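Long-range contact in antifreeze protein (PDB 5JUH), which forms the calcium-binding C-terminal RTX domain of a giant adhesin that attaches its Antarctic bacterium to diatoms and ice: residues 120-125 with 189-194. Numbering follows the deposited sequence.
Sequences ALDLTD and KVIYNN
Leu121 and Ile191 join two parallel strands through their backbones: Leu121 N donates to Lys189 O (3.0 Å), and Ile191 N returns a nearly straight bond to Leu121 O (2.8 Å, 173° at the hydrogen). A third bond, Leu123 N to Ile191 O, carries the pairing just past strand 120-122. One face is mixed: branched Ile191 reaches Ala120 CB with CD1 and sets CG2 beside the Asp122 carboxylate, and Ala120 is small enough for its CB to lie 3.7 Å from Lys189 CB. The apolar face of Leu121 and Val190 continues into the loop, where the Leu123 side chain runs across Val190 at about a right angle, CD1 touching CG1. Strands 76-78, 96-98 and 120-122 form one side of an RTX beta-roll; strand 187-192 extends that sheet in parallel before the chain turns back as strand 195-200. At the C-terminal ends of the two strands the contact turns polar. Asp122's chi1 of -176° puts its carboxylate beside its own carbonyl carbon, where OD1 meets Thr124 N (3.0 Å) in an Asx turn. Threonine suits its place because OG1 donates to Asp122 OD1 while accepting from Asn193 N (2.9 Å); one water bridges Asp122 OD2, Thr124 OG1 and Asn194 N.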
# COMPACT_ATOMS: atom_id res chain seq x y z
N ALA A 120 2.51 -3.35 5.28
CA ALA A 120 2.13 -1.96 4.99
C ALA A 120 2.60 -1.59 3.61
O ALA A 120 3.44 -2.22 3.07
CB ALA A 120 2.79 -1.03 6.00
N LEU A 121 1.99 -0.58 3.03
CA LEU A 121 2.36 -0.07 1.74
C LEU A 121 2.88 1.36 1.86
O LEU A 121 2.22 2.23 2.41
CB LEU A 121 1.13 -0.01 0.86
CG LEU A 121 0.33 -1.31 0.66
CD1 LEU A 121 -0.90 -1.07 -0.18
CD2 LEU A 121 1.22 -2.34 -0.06
N ASP A 122 4.08 1.60 1.34
CA ASP A 122 4.60 2.97 1.26
C ASP A 122 4.16 3.55 -0.09
O ASP A 122 4.70 3.14 -1.13
CB ASP A 122 6.12 2.99 1.48
CG ASP A 122 6.69 4.42 1.48
OD1 ASP A 122 6.06 5.30 0.86
OD2 ASP A 122 7.74 4.62 2.14
N LEU A 123 3.23 4.46 -0.00
CA LEU A 123 2.66 5.01 -1.21
C LEU A 123 3.09 6.44 -1.50
O LEU A 123 2.49 7.05 -2.26
CB LEU A 123 1.08 5.02 -1.10
CG LEU A 123 0.52 3.58 -0.92
CD1 LEU A 123 -1.00 3.69 -0.90
CD2 LEU A 123 0.94 2.63 -2.08
N THR A 124 4.12 6.87 -0.81
CA THR A 124 4.60 8.26 -1.00
C THR A 124 4.80 8.66 -2.45
O THR A 124 4.38 9.68 -2.83
CB THR A 124 5.92 8.47 -0.22
OG1 THR A 124 5.76 8.12 1.15
CG2 THR A 124 6.38 9.94 -0.31
N ASP A 125 5.39 7.75 -3.21
CA ASP A 125 5.65 8.11 -4.62
C ASP A 125 4.39 8.26 -5.47
O ASP A 125 4.37 8.98 -6.39
CB ASP A 125 6.55 7.03 -5.25
CG ASP A 125 7.18 7.49 -6.57
OD1 ASP A 125 7.83 8.48 -6.54
OD2 ASP A 125 6.97 6.82 -7.51
N LYS A 189 -2.41 -0.45 6.44
CA LYS A 189 -1.39 0.48 6.89
C LYS A 189 -0.72 1.15 5.65
O LYS A 189 -0.20 0.42 4.79
CB LYS A 189 -0.41 -0.22 7.75
CG LYS A 189 -1.05 -0.74 9.01
CD LYS A 189 -0.09 -1.25 10.05
CE LYS A 189 0.59 -2.50 9.58
NZ LYS A 189 1.31 -3.20 10.74
N VAL A 190 -0.76 2.47 5.56
CA VAL A 190 -0.23 3.23 4.46
C VAL A 190 0.80 4.18 5.03
O VAL A 190 0.53 4.88 6.04
CB VAL A 190 -1.31 4.04 3.76
CG1 VAL A 190 -0.75 4.99 2.77
CG2 VAL A 190 -2.36 3.14 3.20
N ILE A 191 1.99 4.17 4.42
CA ILE A 191 3.10 5.05 4.81
C ILE A 191 3.19 6.21 3.79
O ILE A 191 3.11 6.02 2.60
CB ILE A 191 4.41 4.28 4.89
CG1 ILE A 191 4.30 3.28 6.10
CG2 ILE A 191 5.56 5.22 5.12
CD1 ILE A 191 5.28 2.17 5.98
N TYR A 192 3.24 7.42 4.32
CA TYR A 192 3.44 8.62 3.54
C TYR A 192 4.50 9.45 4.30
O TYR A 192 4.36 9.77 5.47
CB TYR A 192 2.16 9.42 3.44
CG TYR A 192 2.26 10.72 2.64
CD1 TYR A 192 2.27 10.68 1.30
CD2 TYR A 192 2.43 11.97 3.22
CE1 TYR A 192 2.40 11.83 0.55
CE2 TYR A 192 2.54 13.07 2.48
CZ TYR A 192 2.53 12.99 1.14
OH TYR A 192 2.59 14.18 0.34
N ASN A 193 5.61 9.70 3.59
CA ASN A 193 6.73 10.46 4.23
C ASN A 193 7.16 9.86 5.59
O ASN A 193 7.35 10.57 6.54
CB ASN A 193 6.34 11.92 4.34
CG ASN A 193 6.37 12.65 3.03
OD1 ASN A 193 7.02 12.28 2.09
ND2 ASN A 193 5.78 13.82 3.05
N ASN A 194 7.41 8.53 5.60
CA ASN A 194 7.92 7.84 6.74
C ASN A 194 7.09 7.84 7.99
O ASN A 194 7.58 7.55 9.05
CB ASN A 194 9.37 8.24 7.08
CG ASN A 194 10.23 8.24 5.86
OD1 ASN A 194 10.71 9.26 5.43
ND2 ASN A 194 10.41 7.13 5.32
O HOH W 1 7.95 7.19 3.06